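Local coordinates for protein elongation factor G (Thermus thermophilus, PDB 2DY1) that probably acts as a GTPase in translation elongation, and is seen here with GTP and magnesium bound, at residues A[58-63]-A[85-90]; A[50-55]-A[290-295]; A[409-414]-A[426-431]; A[11-16]-A[92-97]. All coordinates share one frame; numbering follows the deposited sequence.

Interaction 1. Residues A[58-63]-A[85-90]; sequences HRTTVR and GDFVGE. With MG (magnesium ion), chain B; GTP (guanosine-5'-triphosphate), chain C.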
loop_
_atom_site.group_PDB
_atom_site.type_symbol
_atom_site.label_atom_id
_atom_site.label_comp_id
_atom_site.label_asym_id
_atom_site.label_seq_id
_atom_site.Cartn_x
_atom_site.Cartn_y
_atom_site.Cartn_z
ATOM N N HIS A 58 -6.921 16.535 -5.693
ATOM C CA HIS A 58 -7.801 15.379 -5.680
ATOM C C HIS A 58 -8.781 15.354 -4.518
ATOM O O HIS A 58 -9.569 14.418 -4.397
ATOM C CB HIS A 58 -6.959 14.106 -5.703
ATOM C CG HIS A 58 -6.197 13.929 -6.975
ATOM N ND1 HIS A 58 -6.774 13.403 -8.112
ATOM C CD2 HIS A 58 -4.932 14.274 -7.314
ATOM C CE1 HIS A 58 -5.894 13.438 -9.101
ATOM N NE2 HIS A 58 -4.770 13.963 -8.646
ATOM N N ARG A 59 -8.722 16.381 -3.673
ATOM C CA ARG A 59 -9.614 16.513 -2.518
ATOM C C ARG A 59 -9.673 15.217 -1.704
ATOM O O ARG A 59 -10.747 14.732 -1.344
ATOM C CB ARG A 59 -11.022 16.932 -2.986
ATOM C CG ARG A 59 -11.080 18.345 -3.613
ATOM C CD ARG A 59 -10.814 19.409 -2.555
ATOM N NE ARG A 59 -11.189 20.778 -2.937
ATOM C CZ ARG A 59 -10.337 21.794 -3.064
ATOM N NH1 ARG A 59 -9.033 21.627 -2.873
ATOM N NH2 ARG A 59 -10.801 23.017 -3.304
ATOM N N THR A 60 -8.500 14.661 -1.424
ATOM C CA THR A 60 -8.404 13.430 -0.644
ATOM C C THR A 60 -7.060 13.453 0.066
ATOM O O THR A 60 -6.108 14.064 -0.405
ATOM C CB THR A 60 -8.526 12.179 -1.557
ATOM O OG1 THR A 60 -8.631 10.996 -0.737
ATOM C CG2 THR A 60 -7.307 12.039 -2.456
ATOM N N THR A 61 -6.974 12.795 1.215
ATOM C CA THR A 61 -5.722 12.756 1.933
ATOM C C THR A 61 -4.761 11.780 1.264
ATOM O O THR A 61 -4.886 10.559 1.382
ATOM C CB THR A 61 -6.014 12.373 3.405
ATOM O OG1 THR A 61 -6.789 13.428 3.978
ATOM C CG2 THR A 61 -4.720 12.214 4.221
ATOM N N VAL A 62 -3.774 12.340 0.568
ATOM C CA VAL A 62 -2.766 11.558 -0.139
ATOM C C VAL A 62 -1.634 11.217 0.828
ATOM O O VAL A 62 -1.006 10.160 0.711
ATOM C CB VAL A 62 -2.203 12.388 -1.317
ATOM C CG1 VAL A 62 -1.018 11.682 -1.986
ATOM C CG2 VAL A 62 -3.329 12.648 -2.311
ATOM N N ARG A 63 -1.391 12.135 1.765
ATOM C CA ARG A 63 -0.317 11.986 2.738
ATOM C C ARG A 63 -0.827 12.205 4.143
ATOM O O ARG A 63 -1.537 13.179 4.414
ATOM C CB ARG A 63 0.783 13.013 2.466
ATOM C CG ARG A 63 1.335 13.016 1.026
ATOM C CD ARG A 63 2.011 11.722 0.655
ATOM N NE ARG A 63 3.235 11.544 1.445
ATOM C CZ ARG A 63 3.961 10.428 1.453
ATOM N NH1 ARG A 63 3.604 9.383 0.721
ATOM N NH2 ARG A 63 5.064 10.361 2.199
ATOM N N GLY A 85 -7.159 3.003 -1.021
ATOM C CA GLY A 85 -6.169 1.929 -1.018
ATOM C C GLY A 85 -4.932 2.270 -1.832
ATOM O O GLY A 85 -3.870 1.655 -1.695
ATOM N N ASP A 86 -5.073 3.245 -2.721
ATOM C CA ASP A 86 -3.944 3.707 -3.501
ATOM C C ASP A 86 -2.814 4.145 -2.578
ATOM O O ASP A 86 -1.619 4.084 -2.937
ATOM C CB ASP A 86 -4.347 4.928 -4.313
ATOM C CG ASP A 86 -5.348 4.605 -5.376
ATOM O OD1 ASP A 86 -4.960 4.505 -6.562
ATOM O OD2 ASP A 86 -6.526 4.438 -5.010
ATOM N N PHE A 87 -3.205 4.618 -1.405
ATOM C CA PHE A 87 -2.242 5.144 -0.438
ATOM C C PHE A 87 -1.984 4.219 0.743
ATOM O O PHE A 87 -1.749 4.684 1.865
ATOM C CB PHE A 87 -2.728 6.517 0.017
ATOM C CG PHE A 87 -3.086 7.435 -1.144
ATOM C CD1 PHE A 87 -4.369 7.959 -1.267
ATOM C CD2 PHE A 87 -2.148 7.705 -2.133
ATOM C CE1 PHE A 87 -4.715 8.739 -2.385
ATOM C CE2 PHE A 87 -2.476 8.482 -3.243
ATOM C CZ PHE A 87 -3.770 8.999 -3.371
ATOM N N VAL A 88 -2.042 2.922 0.470
ATOM C CA VAL A 88 -1.781 1.877 1.473
ATOM C C VAL A 88 -0.457 2.142 2.214
ATOM O O VAL A 88 -0.341 1.839 3.402
ATOM C CB VAL A 88 -1.747 0.489 0.794
ATOM C CG1 VAL A 88 -0.635 0.423 -0.244
ATOM C CG2 VAL A 88 -1.597 -0.618 1.835
ATOM N N GLY A 89 0.551 2.668 1.523
ATOM C CA GLY A 89 1.821 2.946 2.188
ATOM C C GLY A 89 1.641 3.837 3.412
ATOM O O GLY A 89 2.059 3.516 4.540
ATOM N N GLU A 90 0.968 4.952 3.205
ATOM C CA GLU A 90 0.728 5.898 4.279
ATOM C C GLU A 90 -0.238 5.374 5.323
ATOM O O GLU A 90 -0.064 5.620 6.511
ATOM C CB GLU A 90 0.200 7.206 3.684
ATOM C CG GLU A 90 1.287 8.053 3.045
ATOM C CD GLU A 90 2.114 8.784 4.089
ATOM O OE1 GLU A 90 3.016 8.170 4.699
ATOM O OE2 GLU A 90 1.840 9.974 4.324
HETATM MG MG MG B . -8.721 13.106 4.589
HETATM P PG GTP C . -10.218 10.954 2.596
HETATM O O1G GTP C . -10.311 11.226 1.015
HETATM O O2G GTP C . -8.948 11.735 3.190
HETATM O O3G GTP C . -10.201 9.514 2.936
HETATM O O3B GTP C . -11.542 11.690 3.142
HETATM P PB GTP C . -11.811 12.077 4.676
HETATM O O1B GTP C . -12.220 10.856 5.409
HETATM O O2B GTP C . -10.658 12.844 5.207
HETATM O O3A GTP C . -13.136 12.972 4.554
HETATM P PA GTP C . -13.135 14.573 4.447
HETATM O O1A GTP C . -12.890 15.145 5.789
HETATM O O2A GTP C . -12.250 14.977 3.330
HETATM O "O5'" GTP C . -14.661 14.897 4.060
HETATM C "C5'" GTP C . -15.108 14.606 2.735
HETATM C "C4'" GTP C . -16.433 15.316 2.466
HETATM O "O4'" GTP C . -17.319 14.946 3.536
HETATM C "C3'" GTP C . -16.243 16.831 2.564
HETATM O "O3'" GTP C . -17.173 17.477 1.691
HETATM C "C2'" GTP C . -16.596 17.120 4.022
HETATM O "O2'" GTP C . -17.102 18.455 4.131
HETATM C "C1'" GTP C . -17.764 16.149 4.182
HETATM N N9 GTP C . -18.079 15.850 5.597
HETATM C C8 GTP C . -17.221 15.411 6.516
HETATM N N7 GTP C . -17.877 15.119 7.638
HETATM C C5 GTP C . -19.165 15.381 7.437
HETATM C C6 GTP C . -20.302 15.276 8.233
HETATM O O6 GTP C . -20.253 14.821 9.375
HETATM N N1 GTP C . -21.534 15.668 7.694
HETATM C C2 GTP C . -21.602 16.147 6.380
HETATM N N2 GTP C . -22.770 16.517 5.863
HETATM N N3 GTP C . -20.485 16.229 5.641
HETATM C C4 GTP C . -19.295 15.860 6.138
HETATM O O HOH W 1 -9.357 14.659 3.336
HETATM O O HOH W 2 -8.048 11.715 5.999
#
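Val62 and Phe87 bring the two backbones close, with their CA atoms 6.4 Å apart; Arg63 and Glu90 pair at the same spacing. Segment 58-63 is irregular and leaves helix 53-57 by a Schellman motif at Arg59. Segment 85-90 turns from a 3-10 segment into helix 88-97, with Phe87 at its N-cap position.

One face of the Phe87 ring packs on Val62. Val62 CA sits over its centre in a CH-pi contact, 4.0 Å from the centroid and 7° off the normal. The CB of neighbouring Asp86 lies over the opposite face. CG1 of Val62 is anti to the backbone N (chi1 173°), which sets it 3.7 Å from Phe87 CE2.

Further along, the Arg63 guanidinium stacks on the Glu90 carboxylate, their planes 8° apart. Arg63 NE is 3.6 Å from Glu90 OE2, but no N-H points at that oxygen. The bridge is therefore one of charge alone. NE hydrogen-bonds Gln292, while Glu90 OE2 forms a salt bridge with Lys290 and accepts a hydrogen bond from Thr64 N.

Thr61 faces the nucleotide. Its OG1 binds magnesium, as do Thr23, two waters, and GTP O2G and O2B. Thr61 OG1 also hydrogen-bonds Asp50 OD1. Thr61 N donates to GTP O2G at 3.0 Å. The arrangement fits switch 1 closed over the gamma phosphate and packed on switch 2, as in other translational GTPases. Metal and phosphate hold Thr61, and Phe87 packs against the next residue. The contact is thus consistent with a switch pair ordered by GTP, and Glu90 is probably kept ionised by its positive neighbours.

Interaction 2. Residues A[50-55]-A[290-295]; sequences DYTPEA and KVQVDP
The junction between the GTP-binding domain and domain 2 is bridged by Tyr51, just before helix 53-57, and Asp294, near the end of strand 285-294. Tyr51 OH donates to Asp294 OD1 at 2.8 Å and is met by the syn lone pair of that oxygen. The carboxylate meets the ring at its edge, and the two planes stand 87° apart. Tyr51 CG lies between its own backbone N and carbonyl carbon (chi1 71°), a torsion that sends the ring out across the junction.

Thr52 caps helix 53-57, its OG1 accepting from Ala55 N at 3.2 Å. Its CG2 is left to approach Asp294 OD2, 4.2 Å away.

The side chains along the strand are tied to one another. Gln292 NE2 donates to Asp294 OD2 at 2.9 Å, with the acceptor in the amide plane. Lys290 NZ reaches Gln292 OE1 at 2.9 Å from above the carbonyl plane. A water closes the circuit: it donates to Tyr51 OH at 2.9 Å and accepts from Lys290 NZ at 3.2 Å.

Arg439 of helix 430-442 forms a salt bridge with Asp294 OD2, and Arg63 donates to Gln292 OE1. With both ends of its amide bonded, Gln292 has its rotation fixed. The positive charge of Arg439 would favour an ionised Asp294, and so a strong acceptor for the Tyr51 hydroxyl.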
loop_
_atom_site.group_PDB
_atom_site.type_symbol
_atom_site.label_atom_id
_atom_site.label_comp_id
_atom_site.label_asym_id
_atom_site.label_seq_id
_atom_site.Cartn_x
_atom_site.Cartn_y
_atom_site.Cartn_z
ATOM N N ASP A 50 -4.416 18.230 4.575
ATOM C CA ASP A 50 -4.295 18.252 3.143
ATOM C C ASP A 50 -3.628 19.529 2.638
ATOM O O ASP A 50 -4.292 20.525 2.347
ATOM C CB ASP A 50 -5.691 18.040 2.528
ATOM C CG ASP A 50 -6.271 16.638 2.831
ATOM O OD1 ASP A 50 -5.526 15.730 3.283
ATOM O OD2 ASP A 50 -7.480 16.416 2.570
ATOM N N TYR A 51 -2.302 19.493 2.544
ATOM C CA TYR A 51 -1.552 20.663 2.101
ATOM C C TYR A 51 -0.723 20.459 0.831
ATOM O O TYR A 51 -0.352 21.440 0.196
ATOM C CB TYR A 51 -0.655 21.177 3.241
ATOM C CG TYR A 51 0.521 20.283 3.557
ATOM C CD1 TYR A 51 1.685 20.319 2.775
ATOM C CD2 TYR A 51 0.464 19.375 4.614
ATOM C CE1 TYR A 51 2.761 19.491 3.024
ATOM C CE2 TYR A 51 1.542 18.530 4.870
ATOM C CZ TYR A 51 2.687 18.588 4.088
ATOM O OH TYR A 51 3.775 17.766 4.377
ATOM N N THR A 52 -0.410 19.219 0.448
ATOM C CA THR A 52 0.361 19.048 -0.787
ATOM C C THR A 52 -0.549 19.320 -1.982
ATOM O O THR A 52 -1.779 19.249 -1.874
ATOM C CB THR A 52 0.918 17.625 -0.959
ATOM O OG1 THR A 52 -0.172 16.700 -1.071
ATOM C CG2 THR A 52 1.821 17.256 0.223
ATOM N N PRO A 53 0.030 19.669 -3.136
ATOM C CA PRO A 53 -0.792 19.938 -4.312
ATOM C C PRO A 53 -1.686 18.761 -4.695
ATOM O O PRO A 53 -2.822 18.936 -5.150
ATOM C CB PRO A 53 0.245 20.221 -5.411
ATOM C CG PRO A 53 1.378 20.809 -4.649
ATOM C CD PRO A 53 1.455 19.919 -3.410
ATOM N N GLU A 54 -1.169 17.548 -4.500
ATOM C CA GLU A 54 -1.904 16.360 -4.876
ATOM C C GLU A 54 -3.118 16.170 -3.974
ATOM O O GLU A 54 -4.205 15.843 -4.447
ATOM C CB GLU A 54 -0.986 15.140 -4.789
ATOM C CG GLU A 54 0.246 15.184 -5.766
ATOM C CD GLU A 54 1.274 16.267 -5.425
ATOM O OE1 GLU A 54 1.580 16.487 -4.226
ATOM O OE2 GLU A 54 1.798 16.918 -6.378
ATOM N N ALA A 55 -2.931 16.373 -2.672
ATOM C CA ALA A 55 -4.050 16.226 -1.730
ATOM C C ALA A 55 -5.166 17.211 -2.015
ATOM O O ALA A 55 -6.339 16.858 -1.953
ATOM C CB ALA A 55 -3.557 16.421 -0.280
ATOM N N LYS A 290 7.258 7.537 8.333
ATOM C CA LYS A 290 7.040 8.158 7.016
ATOM C C LYS A 290 8.044 9.260 6.789
ATOM O O LYS A 290 8.683 9.765 7.731
ATOM C CB LYS A 290 5.620 8.736 6.861
ATOM C CG LYS A 290 5.346 9.958 7.706
ATOM C CD LYS A 290 4.065 10.701 7.300
ATOM C CE LYS A 290 4.337 11.613 6.091
ATOM N NZ LYS A 290 3.068 12.078 5.419
ATOM N N VAL A 291 8.139 9.672 5.529
ATOM C CA VAL A 291 9.075 10.709 5.141
ATOM C C VAL A 291 8.397 11.656 4.159
ATOM O O VAL A 291 7.580 11.209 3.346
ATOM C CB VAL A 291 10.291 10.079 4.417
ATOM C CG1 VAL A 291 11.119 11.159 3.721
ATOM C CG2 VAL A 291 11.171 9.320 5.430
ATOM N N GLN A 292 8.659 12.952 4.300
ATOM C CA GLN A 292 8.181 13.928 3.300
ATOM C C GLN A 292 9.428 14.558 2.695
ATOM O O GLN A 292 10.430 14.704 3.374
ATOM C CB GLN A 292 7.392 15.094 3.910
ATOM C CG GLN A 292 5.968 14.803 4.324
ATOM C CD GLN A 292 5.107 14.317 3.170
ATOM O OE1 GLN A 292 4.583 13.209 3.196
ATOM N NE2 GLN A 292 4.950 15.165 2.146
ATOM N N VAL A 293 9.377 14.925 1.415
ATOM C CA VAL A 293 10.482 15.680 0.803
ATOM C C VAL A 293 9.685 16.772 0.068
ATOM O O VAL A 293 9.545 16.748 -1.156
ATOM C CB VAL A 293 11.334 14.842 -0.204
ATOM C CG1 VAL A 293 12.541 15.655 -0.671
ATOM C CG2 VAL A 293 11.815 13.556 0.437
ATOM N N ASP A 294 9.106 17.691 0.843
ATOM C CA ASP A 294 8.270 18.770 0.295
ATOM C C ASP A 294 9.133 19.807 -0.411
ATOM O O ASP A 294 10.191 20.178 0.080
ATOM C CB ASP A 294 7.488 19.482 1.414
ATOM C CG ASP A 294 6.397 18.609 2.042
ATOM O OD1 ASP A 294 6.117 18.775 3.253
ATOM O OD2 ASP A 294 5.802 17.773 1.339
ATOM N N PRO A 295 8.690 20.292 -1.578
ATOM C CA PRO A 295 9.496 21.298 -2.274
ATOM C C PRO A 295 9.855 22.469 -1.355
ATOM O O PRO A 295 9.004 22.976 -0.610
ATOM C CB PRO A 295 8.586 21.734 -3.418
ATOM C CG PRO A 295 7.837 20.481 -3.740
ATOM C CD PRO A 295 7.504 19.917 -2.363
HETATM O O HOH W 3 2.516 15.229 5.054
#

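Interaction 3. Residues A[409-414]-A[426-431]; sequences DPSLKL and WGHGEL
Trp426 lies beside Lys413, and its CB is 4.0 Å from Lys413 CB on the same face of the sheet. Trp426 CB is also 3.7 Å from Lys413 O. Trp426 CG is anti to the carbonyl carbon (chi1 -67°), a torsion that lays the indole alongside Lys413. CD1, next along the ring, keeps close to Lys413 O, which lies at the ring edge in its plane. The NE1 at the end of that edge hydrogen-bonds Glu415. Over the face of the five-membered ring stands Lys413 NZ, in a cation-pi contact 5.0 Å from the centroid and 23° off the normal. The lysine gets there by an extended chain.

The backbones of these two residues form an antiparallel hydrogen-bonded pair. Trp426 N donates to Lys413 O at 2.8 Å, and Lys413 N to Trp426 O at 3.0 Å. Strands 413-416 and 423-427 make the hairpin between the two helices of domain III, with 413-416 at the edge of the sheet. The beta-alpha-beta-beta-alpha-beta order of the domain is that of a ferredoxin-like fold. Leu412 turns instead to helices 392-408 and 430-442, though its CD2 also packs 4.0 Å from Gly427 CA.

Beyond the strands, the edge of the His428 ring comes up to Ser411. CE1 lies 2.9 Å from Ser411 O, which is a close approach and not a conventional hydrogen bond; NE2 of the same ring is hydrogen-bonded to Pro379 O. Ser411 itself is held by an Asx turn. Asp409 OD1 accepts from Ser411 N, above the carboxylate plane, and from Ser411 OG at 2.6 Å on its syn lone pair.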
loop_
_atom_site.group_PDB
_atom_site.type_symbol
_atom_site.label_atom_id
_atom_site.label_comp_id
_atom_site.label_asym_id
_atom_site.label_seq_id
_atom_site.Cartn_x
_atom_site.Cartn_y
_atom_site.Cartn_z
ATOM N N ASP A 409 7.880 8.155 -0.978
ATOM C CA ASP A 409 6.894 7.099 -1.159
ATOM C C ASP A 409 7.478 5.765 -1.579
ATOM O O ASP A 409 7.546 5.431 -2.755
ATOM C CB ASP A 409 5.845 7.555 -2.182
ATOM C CG ASP A 409 4.711 6.569 -2.339
ATOM O OD1 ASP A 409 4.644 5.542 -1.616
ATOM O OD2 ASP A 409 3.858 6.831 -3.203
ATOM N N PRO A 410 7.929 4.978 -0.595
ATOM C CA PRO A 410 8.514 3.659 -0.851
ATOM C C PRO A 410 7.479 2.602 -1.264
ATOM O O PRO A 410 7.825 1.420 -1.428
ATOM C CB PRO A 410 9.214 3.323 0.481
ATOM C CG PRO A 410 9.441 4.656 1.116
ATOM C CD PRO A 410 8.169 5.400 0.795
ATOM N N SER A 411 6.209 3.006 -1.407
ATOM C CA SER A 411 5.189 2.059 -1.857
ATOM C C SER A 411 5.189 1.980 -3.385
ATOM O O SER A 411 4.467 1.174 -3.966
ATOM C CB SER A 411 3.785 2.434 -1.358
ATOM O OG SER A 411 3.197 3.459 -2.149
ATOM N N LEU A 412 5.964 2.854 -4.026
ATOM C CA LEU A 412 6.142 2.796 -5.475
ATOM C C LEU A 412 7.381 1.906 -5.692
ATOM O O LEU A 412 8.208 1.772 -4.787
ATOM C CB LEU A 412 6.475 4.187 -6.049
ATOM C CG LEU A 412 5.340 5.215 -6.030
ATOM C CD1 LEU A 412 5.911 6.620 -6.205
ATOM C CD2 LEU A 412 4.349 4.877 -7.146
ATOM N N LYS A 413 7.510 1.300 -6.870
ATOM C CA LYS A 413 8.704 0.501 -7.180
ATOM C C LYS A 413 9.189 0.983 -8.541
ATOM O O LYS A 413 8.406 1.153 -9.454
ATOM C CB LYS A 413 8.382 -0.992 -7.239
ATOM C CG LYS A 413 9.593 -1.888 -7.474
ATOM C CD LYS A 413 9.152 -3.344 -7.522
ATOM C CE LYS A 413 10.147 -4.210 -8.265
ATOM N NZ LYS A 413 9.455 -5.385 -8.878
ATOM N N LEU A 414 10.483 1.206 -8.668
ATOM C CA LEU A 414 11.040 1.686 -9.922
ATOM C C LEU A 414 11.971 0.586 -10.405
ATOM O O LEU A 414 12.818 0.135 -9.645
ATOM C CB LEU A 414 11.816 2.968 -9.641
ATOM C CG LEU A 414 12.411 3.770 -10.782
ATOM C CD1 LEU A 414 11.299 4.293 -11.694
ATOM C CD2 LEU A 414 13.214 4.907 -10.178
ATOM N N TRP A 426 5.938 1.221 -10.762
ATOM C CA TRP A 426 4.829 0.397 -10.300
ATOM C C TRP A 426 4.143 1.078 -9.137
ATOM O O TRP A 426 4.810 1.506 -8.191
ATOM C CB TRP A 426 5.325 -0.940 -9.801
ATOM C CG TRP A 426 5.893 -1.821 -10.833
ATOM C CD1 TRP A 426 7.172 -1.818 -11.316
ATOM C CD2 TRP A 426 5.226 -2.919 -11.444
ATOM N NE1 TRP A 426 7.341 -2.867 -12.186
ATOM C CE2 TRP A 426 6.163 -3.561 -12.283
ATOM C CE3 TRP A 426 3.923 -3.428 -11.361
ATOM C CZ2 TRP A 426 5.840 -4.693 -13.038
ATOM C CZ3 TRP A 426 3.599 -4.555 -12.107
ATOM C CH2 TRP A 426 4.557 -5.177 -12.936
ATOM N N GLY A 427 2.818 1.159 -9.197
ATOM C CA GLY A 427 2.058 1.800 -8.138
ATOM C C GLY A 427 0.872 0.960 -7.704
ATOM O O GLY A 427 0.680 -0.162 -8.196
ATOM N N HIS A 428 0.055 1.521 -6.818
ATOM C CA HIS A 428 -1.082 0.788 -6.276
ATOM C C HIS A 428 -2.426 1.104 -6.873
ATOM O O HIS A 428 -3.450 0.622 -6.384
ATOM C CB HIS A 428 -1.114 0.981 -4.749
ATOM C CG HIS A 428 -0.028 0.222 -4.043
ATOM N ND1 HIS A 428 1.219 0.748 -3.773
ATOM C CD2 HIS A 428 -0.000 -1.055 -3.602
ATOM C CE1 HIS A 428 1.965 -0.177 -3.187
ATOM N NE2 HIS A 428 1.245 -1.278 -3.071
ATOM N N GLY A 429 -2.434 1.903 -7.935
ATOM C CA GLY A 429 -3.696 2.237 -8.562
ATOM C C GLY A 429 -3.511 3.406 -9.499
ATOM O O GLY A 429 -2.450 4.032 -9.529
ATOM N N GLU A 430 -4.558 3.709 -10.263
ATOM C CA GLU A 430 -4.525 4.827 -11.197
ATOM C C GLU A 430 -4.322 6.166 -10.462
ATOM O O GLU A 430 -3.531 7.008 -10.884
ATOM C CB GLU A 430 -5.842 4.836 -12.015
ATOM C CG GLU A 430 -5.870 5.899 -13.105
ATOM C CD GLU A 430 -7.106 5.848 -14.007
ATOM O OE1 GLU A 430 -8.044 5.081 -13.719
ATOM O OE2 GLU A 430 -7.122 6.599 -15.010
ATOM N N LEU A 431 -5.036 6.360 -9.355
ATOM C CA LEU A 431 -4.911 7.590 -8.593
ATOM C C LEU A 431 -3.526 7.678 -7.988
ATOM O O LEU A 431 -2.894 8.744 -8.014
ATOM C CB LEU A 431 -5.995 7.655 -7.499
ATOM C CG LEU A 431 -5.863 8.823 -6.510
ATOM C CD1 LEU A 431 -5.976 10.167 -7.233
ATOM C CD2 LEU A 431 -6.934 8.699 -5.445
#

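Interaction 4. Residues A[11-16]-A[92-97]; sequences TVALVG and RGALEA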
loop_
_atom_site.group_PDB
_atom_site.type_symbol
_atom_site.label_atom_id
_atom_site.label_comp_id
_atom_site.label_asym_id
_atom_site.label_seq_id
_atom_site.Cartn_x
_atom_site.Cartn_y
_atom_site.Cartn_z
ATOM N N THR A 11 -1.295 8.098 21.200
ATOM C CA THR A 11 -0.936 8.196 19.781
ATOM C C THR A 11 -2.043 7.389 19.094
ATOM O O THR A 11 -2.205 6.191 19.350
ATOM C CB THR A 11 0.414 7.559 19.445
ATOM O OG1 THR A 11 1.407 8.036 20.368
ATOM C CG2 THR A 11 0.840 7.983 18.033
ATOM N N VAL A 12 -2.741 8.026 18.161
ATOM C CA VAL A 12 -3.902 7.396 17.533
ATOM C C VAL A 12 -3.912 7.612 16.031
ATOM O O VAL A 12 -3.693 8.741 15.586
ATOM C CB VAL A 12 -5.207 8.027 18.130
ATOM C CG1 VAL A 12 -6.457 7.414 17.490
ATOM C CG2 VAL A 12 -5.238 7.836 19.663
ATOM N N ALA A 13 -4.158 6.545 15.257
ATOM C CA ALA A 13 -4.255 6.686 13.790
ATOM C C ALA A 13 -5.739 6.766 13.458
ATOM O O ALA A 13 -6.503 5.912 13.892
ATOM C CB ALA A 13 -3.662 5.489 13.089
ATOM N N LEU A 14 -6.120 7.777 12.681
ATOM C CA LEU A 14 -7.518 7.987 12.278
ATOM C C LEU A 14 -7.582 7.442 10.848
ATOM O O LEU A 14 -6.963 7.995 9.907
ATOM C CB LEU A 14 -7.831 9.484 12.326
ATOM C CG LEU A 14 -9.161 9.947 11.738
ATOM C CD1 LEU A 14 -10.332 9.216 12.394
ATOM C CD2 LEU A 14 -9.268 11.436 11.991
ATOM N N VAL A 15 -8.339 6.359 10.683
ATOM C CA VAL A 15 -8.437 5.661 9.405
ATOM C C VAL A 15 -9.891 5.441 9.051
ATOM O O VAL A 15 -10.778 5.692 9.867
ATOM C CB VAL A 15 -7.733 4.296 9.482
ATOM C CG1 VAL A 15 -6.226 4.508 9.687
ATOM C CG2 VAL A 15 -8.279 3.466 10.680
ATOM N N GLY A 16 -10.130 4.993 7.830
ATOM C CA GLY A 16 -11.504 4.746 7.411
ATOM C C GLY A 16 -11.631 4.941 5.910
ATOM O O GLY A 16 -10.728 5.462 5.271
ATOM N N ARG A 92 -0.791 2.173 6.195
ATOM C CA ARG A 92 -0.144 1.179 7.061
ATOM C C ARG A 92 0.926 1.823 7.929
ATOM O O ARG A 92 1.105 1.436 9.097
ATOM C CB ARG A 92 0.387 0.012 6.221
ATOM C CG ARG A 92 -0.784 -0.822 5.642
ATOM C CD ARG A 92 -0.348 -2.096 4.986
ATOM N NE ARG A 92 -1.498 -2.802 4.400
ATOM C CZ ARG A 92 -1.455 -4.073 4.012
ATOM N NH1 ARG A 92 -0.333 -4.761 4.154
ATOM N NH2 ARG A 92 -2.528 -4.649 3.483
ATOM N N GLY A 93 1.604 2.826 7.385
ATOM C CA GLY A 93 2.608 3.536 8.167
ATOM C C GLY A 93 1.981 4.248 9.363
ATOM O O GLY A 93 2.556 4.263 10.453
ATOM N N ALA A 94 0.809 4.860 9.180
ATOM C CA ALA A 94 0.135 5.565 10.275
ATOM C C ALA A 94 -0.285 4.578 11.358
ATOM O O ALA A 94 -0.142 4.868 12.539
ATOM C CB ALA A 94 -1.087 6.332 9.759
ATOM N N LEU A 95 -0.784 3.413 10.952
ATOM C CA LEU A 95 -1.203 2.417 11.931
ATOM C C LEU A 95 0.021 1.882 12.684
ATOM O O LEU A 95 -0.032 1.680 13.901
ATOM C CB LEU A 95 -2.002 1.293 11.240
ATOM C CG LEU A 95 -3.423 1.749 10.850
ATOM C CD1 LEU A 95 -4.017 0.804 9.829
ATOM C CD2 LEU A 95 -4.306 1.865 12.099
ATOM N N GLU A 96 1.121 1.660 11.967
ATOM C CA GLU A 96 2.373 1.192 12.596
ATOM C C GLU A 96 2.825 2.146 13.684
ATOM O O GLU A 96 3.361 1.733 14.726
ATOM C CB GLU A 96 3.512 1.180 11.587
ATOM C CG GLU A 96 3.737 -0.035 10.807
ATOM C CD GLU A 96 5.146 -0.016 10.246
ATOM O OE1 GLU A 96 5.496 -0.935 9.513
ATOM O OE2 GLU A 96 5.911 0.929 10.562
ATOM N N ALA A 97 2.645 3.439 13.416
ATOM C CA ALA A 97 3.058 4.502 14.304
ATOM C C ALA A 97 2.193 4.753 15.512
ATOM O O ALA A 97 2.622 5.425 16.426
ATOM C CB ALA A 97 3.161 5.815 13.503
#
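Ala13 and Leu95 mark the closest pairing of strand 9-16 with helix 88-97, their CA atoms 5.6 Å apart. This is the P-loop GTPase fold. Helix 88-97 links strands 74-80 and 100-106 in a beta-alpha-beta crossover and passes over strand 9-16, which lies between them. Segments 11-16 and 92-97 run roughly antiparallel, at 154°, and their axes come within 7.2 Å.

Small side chains, Ala13 and Ala94, meet where the two come close. Thr11, Ala13 and Val15 point to the helix from alternate positions of the strand. The methyl of Ala13 is a low bump that enters the hollow between the Ala94 carbonyl and the Leu95 branch. Its CB lies 3.6 Å from Ala94 O and 3.8 Å from Leu95 CD2.

Leu95 packs beside it. Its CD2 reaches between Ala13 and Val15. Val15 CG1 lies 4.1 Å from Leu95 CD2, the two side chains crossing obliquely. Ala118 and Val121 of helix 113-124 pack on Val15 and Leu95 respectively.

At the other end, Thr11 turns its hydroxyl to Gly345 O. CG2 is anti to the backbone N, and this methyl rests 3.5 Å from Ala97 O.

In the fold
Interaction 1 is the hub. It contributes Thr60 and Thr61 to the magnesium and GTP site. It touches interaction 2, about 11 Å away between centres. The salt bridge from Glu90 OE2 to Lys290 NZ, 2.7 Å, ties domain 2 to the segment of helix 88-97. Thr61 OG1 to Asp50 OD1, a probable hydrogen bond of 2.7 Å, stays within the GTP-binding domain. Interaction 3, also about 11 Å from interaction 1 between centres, brings domain III up: Asp86 OD1 lies 3.3 Å from Gly429 CA. Interaction 4 shares helix 88-97 with interaction 1 and lies on the strand that leads into the P-loop, with the Val15 side chain about 9 Å from GTP.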